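Local coordinates for protein 3,4-dihydroxybenzoate decarboxylase (Enterobacter cloacae, PDB 5NY5) that probably catalyses the reversible decarboxylation of 3,4-dihydroxybenzoate to catechol, as a UbiD-family enzyme dependent on prenylated flavin and a metal ion, at residues G361-R373 against E394-I407. Residues are numbered along the deposited sequence; the frame is centred on the assembly and turned at random.
Sequences GGKFLGILQVKKR and ELKNIILVDEDVDI
The side chain of Q369 runs along the turn D402-V405 that follows strand 397-401. Its CG, anti to the backbone N (chi1 -170°), packs 3.3 Å from D402 O, and the extended chain brings NE2 to V405 O. That bond is short, NE2 to V405 O 2.7 Å, but weak, its N-H bent to 116°. D402 O itself accepts V405 N, closing a type I turn, and beyond it the chain folds back over the same face: I407 CG2 packs on Q369 CB at 3.6 Å. I407 and I367 point opposite ways as they pass, CB against CG2, while I367 CD1 reaches I399 CB at 4.1 Å. E403, bent at chi2 (-82°), brings OE2 to K371 CG at 3.4 Å; its OE1 and D402 OD1 each accept from a water that accepts K372 N, whereas D402 OD2 takes V465 N. In the parallel pairing G366 and L368 each give and accept a backbone bond, V370 N completes the series on V401 O, and F364 O takes both K396 N and N397 N. Nearby, K363 NZ, also bonded to Y392 OH, meets E394 OE1 on its syn side at 2.7 Å in a salt bridge. The crossover helix 380-391 of this beta-alpha-beta unit covers the face bearing L368 and L400. Backbone bonds and aliphatic packing thus join the strands, a salt bridge ties their beginnings, and the Q369 amide adds a weak bond to a turn with its own hydrogen bond and water.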
loop_
_atom_site.group_PDB
_atom_site.type_symbol
_atom_site.label_atom_id
_atom_site.label_comp_id
_atom_site.label_asym_id
_atom_site.label_seq_id
_atom_site.Cartn_x
_atom_site.Cartn_y
_atom_site.Cartn_z
ATOM N N GLY A 361 28.224 -4.038 -8.779
ATOM C CA GLY A 361 29.175 -4.961 -9.360
ATOM C C GLY A 361 29.040 -5.137 -10.852
ATOM O O GLY A 361 29.584 -6.094 -11.404
ATOM N N GLY A 362 28.333 -4.233 -11.525
ATOM C CA GLY A 362 28.022 -4.398 -12.927
ATOM C C GLY A 362 26.843 -5.298 -13.217
ATOM O O GLY A 362 26.581 -5.587 -14.390
ATOM N N LYS A 363 26.120 -5.747 -12.196
ATOM C CA LYS A 363 25.015 -6.678 -12.403
ATOM C C LYS A 363 23.733 -6.282 -11.683
ATOM O O LYS A 363 22.651 -6.436 -12.249
ATOM C CB LYS A 363 25.439 -8.094 -11.966
ATOM C CG LYS A 363 26.594 -8.675 -12.770
ATOM C CD LYS A 363 27.179 -9.917 -12.115
ATOM C CE LYS A 363 26.275 -11.124 -12.285
ATOM N NZ LYS A 363 26.139 -11.518 -13.714
ATOM N N PHE A 364 23.821 -5.765 -10.460
ATOM C CA PHE A 364 22.631 -5.593 -9.633
ATOM C C PHE A 364 21.904 -4.274 -9.861
ATOM O O PHE A 364 20.678 -4.226 -9.732
ATOM C CB PHE A 364 22.993 -5.712 -8.151
ATOM C CG PHE A 364 23.365 -7.102 -7.721
ATOM C CD1 PHE A 364 23.228 -8.173 -8.585
ATOM C CD2 PHE A 364 23.846 -7.338 -6.446
ATOM C CE1 PHE A 364 23.569 -9.453 -8.187
ATOM C CE2 PHE A 364 24.186 -8.614 -6.042
ATOM C CZ PHE A 364 24.045 -9.673 -6.913
ATOM N N LEU A 365 22.617 -3.201 -10.191
ATOM C CA LEU A 365 22.028 -1.874 -10.307
ATOM C C LEU A 365 22.178 -1.360 -11.729
ATOM O O LEU A 365 23.288 -1.323 -12.266
ATOM C CB LEU A 365 22.676 -0.900 -9.318
ATOM C CG LEU A 365 22.233 0.561 -9.394
ATOM C CD1 LEU A 365 20.723 0.671 -9.352
ATOM C CD2 LEU A 365 22.855 1.366 -8.261
ATOM N N GLY A 366 21.062 -0.959 -12.328
ATOM C CA GLY A 366 21.070 -0.413 -13.668
ATOM C C GLY A 366 20.572 1.014 -13.727
ATOM O O GLY A 366 19.510 1.336 -13.188
ATOM N N ILE A 367 21.337 1.882 -14.378
ATOM C CA ILE A 367 20.990 3.288 -14.539
ATOM C C ILE A 367 20.659 3.512 -16.005
ATOM O O ILE A 367 21.468 3.197 -16.883
ATOM C CB ILE A 367 22.138 4.209 -14.090
ATOM C CG1 ILE A 367 22.809 3.659 -12.830
ATOM C CG2 ILE A 367 21.635 5.622 -13.870
ATOM C CD1 ILE A 367 21.910 3.593 -11.624
ATOM N N LEU A 368 19.475 4.050 -16.273
ATOM C CA LEU A 368 19.002 4.253 -17.634
ATOM C C LEU A 368 18.790 5.736 -17.886
ATOM O O LEU A 368 18.103 6.410 -17.113
ATOM C CB LEU A 368 17.712 3.475 -17.894
ATOM C CG LEU A 368 17.873 2.054 -18.440
ATOM C CD1 LEU A 368 18.617 1.155 -17.467
ATOM C CD2 LEU A 368 16.515 1.464 -18.780
ATOM N N GLN A 369 19.379 6.233 -18.966
ATOM C CA GLN A 369 19.266 7.630 -19.365
ATOM C C GLN A 369 18.371 7.690 -20.592
ATOM O O GLN A 369 18.754 7.219 -21.668
ATOM C CB GLN A 369 20.639 8.225 -19.657
ATOM C CG GLN A 369 20.632 9.725 -19.848
ATOM C CD GLN A 369 21.994 10.258 -20.222
ATOM O OE1 GLN A 369 22.641 9.739 -21.129
ATOM N NE2 GLN A 369 22.444 11.291 -19.521
ATOM N N VAL A 370 17.182 8.261 -20.430
ATOM C CA VAL A 370 16.217 8.359 -21.513
ATOM C C VAL A 370 15.984 9.828 -21.825
ATOM O O VAL A 370 16.323 10.719 -21.046
ATOM C CB VAL A 370 14.886 7.660 -21.174
ATOM C CG1 VAL A 370 15.123 6.190 -20.887
ATOM C CG2 VAL A 370 14.220 8.339 -19.988
ATOM N N LYS A 371 15.391 10.070 -22.992
ATOM C CA LYS A 371 15.059 11.416 -23.441
ATOM C C LYS A 371 13.623 11.411 -23.944
ATOM O O LYS A 371 13.330 10.815 -24.984
ATOM C CB LYS A 371 16.018 11.888 -24.534
ATOM C CG LYS A 371 15.726 13.284 -25.059
ATOM C CD LYS A 371 16.673 13.648 -26.195
ATOM C CE LYS A 371 16.426 15.062 -26.697
ATOM N NZ LYS A 371 17.229 15.358 -27.916
ATOM N N LYS A 372 12.730 12.064 -23.209
ATOM C CA LYS A 372 11.355 12.217 -23.660
ATOM C C LYS A 372 11.301 13.306 -24.722
ATOM O O LYS A 372 11.594 14.475 -24.444
ATOM C CB LYS A 372 10.437 12.537 -22.483
ATOM C CG LYS A 372 10.324 11.399 -21.486
ATOM C CD LYS A 372 9.536 11.810 -20.258
ATOM C CE LYS A 372 9.583 10.734 -19.193
ATOM N NZ LYS A 372 9.020 11.222 -17.909
ATOM N N ARG A 373 10.941 12.919 -25.942
ATOM C CA ARG A 373 10.941 13.823 -27.079
ATOM C C ARG A 373 9.552 14.313 -27.453
ATOM O O ARG A 373 9.433 15.327 -28.150
ATOM C CB ARG A 373 11.570 13.124 -28.289
ATOM C CG ARG A 373 12.821 12.336 -27.945
ATOM C CD ARG A 373 12.961 11.099 -28.812
ATOM N NE ARG A 373 11.933 10.101 -28.523
ATOM C CZ ARG A 373 11.843 8.925 -29.135
ATOM N NH1 ARG A 373 12.718 8.598 -30.075
ATOM N NH2 ARG A 373 10.878 8.075 -28.811
ATOM N N GLU A 394 19.336 -10.832 -13.460
ATOM C CA GLU A 394 20.078 -10.656 -12.219
ATOM C C GLU A 394 20.112 -9.208 -11.752
ATOM O O GLU A 394 20.688 -8.928 -10.698
ATOM C CB GLU A 394 21.497 -11.200 -12.379
ATOM C CG GLU A 394 21.546 -12.719 -12.400
ATOM C CD GLU A 394 22.850 -13.263 -12.942
ATOM O OE1 GLU A 394 23.612 -12.487 -13.553
ATOM O OE2 GLU A 394 23.109 -14.470 -12.761
ATOM N N LEU A 395 19.513 -8.291 -12.504
ATOM C CA LEU A 395 19.326 -6.933 -12.024
ATOM C C LEU A 395 18.357 -6.915 -10.849
ATOM O O LEU A 395 17.431 -7.725 -10.766
ATOM C CB LEU A 395 18.792 -6.040 -13.139
ATOM C CG LEU A 395 19.813 -5.436 -14.095
ATOM C CD1 LEU A 395 19.124 -4.955 -15.353
ATOM C CD2 LEU A 395 20.532 -4.289 -13.406
ATOM N N LYS A 396 18.578 -5.977 -9.933
ATOM C CA LYS A 396 17.707 -5.796 -8.781
ATOM C C LYS A 396 16.960 -4.472 -8.814
ATOM O O LYS A 396 15.742 -4.449 -8.640
ATOM C CB LYS A 396 18.516 -5.903 -7.481
ATOM C CG LYS A 396 17.672 -5.861 -6.223
ATOM C CD LYS A 396 18.515 -6.122 -5.002
ATOM C CE LYS A 396 17.707 -6.029 -3.728
ATOM N NZ LYS A 396 18.578 -6.160 -2.534
ATOM N N ASN A 397 17.655 -3.364 -9.042
ATOM C CA ASN A 397 17.028 -2.052 -9.040
ATOM C C ASN A 397 17.353 -1.312 -10.328
ATOM O O ASN A 397 18.404 -1.520 -10.939
ATOM C CB ASN A 397 17.475 -1.224 -7.833
ATOM C CG ASN A 397 17.024 -1.825 -6.521
ATOM O OD1 ASN A 397 15.918 -2.348 -6.415
ATOM N ND2 ASN A 397 17.884 -1.762 -5.514
ATOM N N ILE A 398 16.428 -0.449 -10.734
ATOM C CA ILE A 398 16.590 0.410 -11.897
ATOM C C ILE A 398 16.349 1.846 -11.460
ATOM O O ILE A 398 15.427 2.122 -10.688
ATOM C CB ILE A 398 15.619 0.026 -13.035
ATOM C CG1 ILE A 398 15.855 -1.415 -13.485
ATOM C CG2 ILE A 398 15.752 0.985 -14.203
ATOM C CD1 ILE A 398 17.221 -1.652 -14.057
ATOM N N ILE A 399 17.179 2.760 -11.950
ATOM C CA ILE A 399 16.962 4.187 -11.775
ATOM C C ILE A 399 16.858 4.817 -13.154
ATOM O O ILE A 399 17.735 4.615 -14.001
ATOM C CB ILE A 399 18.084 4.839 -10.947
ATOM C CG1 ILE A 399 18.087 4.258 -9.533
ATOM C CG2 ILE A 399 17.895 6.339 -10.894
ATOM C CD1 ILE A 399 19.201 4.760 -8.662
ATOM N N LEU A 400 15.780 5.559 -13.382
ATOM C CA LEU A 400 15.538 6.260 -14.633
ATOM C C LEU A 400 15.843 7.741 -14.453
ATOM O O LEU A 400 15.324 8.373 -13.531
ATOM C CB LEU A 400 14.086 6.079 -15.078
ATOM C CG LEU A 400 13.540 4.658 -15.209
ATOM C CD1 LEU A 400 12.025 4.673 -15.183
ATOM C CD2 LEU A 400 14.037 4.024 -16.493
ATOM N N VAL A 401 16.676 8.294 -15.334
ATOM C CA VAL A 401 17.015 9.711 -15.315
ATOM C C VAL A 401 16.940 10.250 -16.739
ATOM O O VAL A 401 16.915 9.497 -17.710
ATOM C CB VAL A 401 18.409 9.976 -14.712
ATOM C CG1 VAL A 401 18.473 9.505 -13.276
ATOM C CG2 VAL A 401 19.474 9.291 -15.538
ATOM N N ASP A 402 16.915 11.577 -16.848
ATOM C CA ASP A 402 16.823 12.252 -18.132
ATOM C C ASP A 402 18.212 12.480 -18.728
ATOM O O ASP A 402 19.240 12.152 -18.132
ATOM C CB ASP A 402 16.073 13.574 -17.988
ATOM C CG ASP A 402 14.637 13.381 -17.557
ATOM O OD1 ASP A 402 13.848 12.824 -18.348
ATOM O OD2 ASP A 402 14.297 13.794 -16.429
ATOM N N GLU A 403 18.240 13.060 -19.928
ATOM C CA GLU A 403 19.488 13.215 -20.663
ATOM C C GLU A 403 20.400 14.287 -20.080
ATOM O O GLU A 403 21.570 14.349 -20.468
ATOM C CB GLU A 403 19.198 13.525 -22.134
ATOM C CG GLU A 403 18.568 14.889 -22.393
ATOM C CD GLU A 403 17.067 14.906 -22.166
ATOM O OE1 GLU A 403 16.571 14.083 -21.371
ATOM O OE2 GLU A 403 16.378 15.740 -22.792
ATOM N N ASP A 404 19.910 15.124 -19.165
ATOM C CA ASP A 404 20.740 16.137 -18.530
ATOM C C ASP A 404 21.287 15.681 -17.181
ATOM O O ASP A 404 21.663 16.517 -16.355
ATOM C CB ASP A 404 19.963 17.446 -18.383
ATOM C CG ASP A 404 18.763 17.319 -17.469
ATOM O OD1 ASP A 404 18.330 16.181 -17.199
ATOM O OD2 ASP A 404 18.247 18.367 -17.030
ATOM N N VAL A 405 21.349 14.377 -16.947
ATOM C CA VAL A 405 21.880 13.811 -15.715
ATOM C C VAL A 405 23.036 12.896 -16.079
ATOM O O VAL A 405 22.879 11.998 -16.912
ATOM C CB VAL A 405 20.802 13.041 -14.929
ATOM C CG1 VAL A 405 21.420 12.308 -13.755
ATOM C CG2 VAL A 405 19.720 13.983 -14.457
ATOM N N ASP A 406 24.189 13.122 -15.458
ATOM C CA ASP A 406 25.389 12.325 -15.706
ATOM C C ASP A 406 25.239 10.991 -14.989
ATOM O O ASP A 406 25.416 10.901 -13.773
ATOM C CB ASP A 406 26.629 13.075 -15.235
ATOM C CG ASP A 406 27.921 12.360 -15.595
ATOM O OD1 ASP A 406 27.911 11.544 -16.536
ATOM O OD2 ASP A 406 28.950 12.621 -14.938
ATOM N N ILE A 407 24.927 9.937 -15.746
ATOM C CA ILE A 407 24.610 8.646 -15.141
ATOM C C ILE A 407 25.818 7.945 -14.547
ATOM O O ILE A 407 25.652 6.942 -13.848
ATOM C CB ILE A 407 23.935 7.709 -16.160
ATOM C CG1 ILE A 407 24.904 7.336 -17.283
ATOM C CG2 ILE A 407 22.706 8.365 -16.732
ATOM C CD1 ILE A 407 24.329 6.336 -18.266
HETATM O O HOH W 1 13.687 13.485 -21.216
#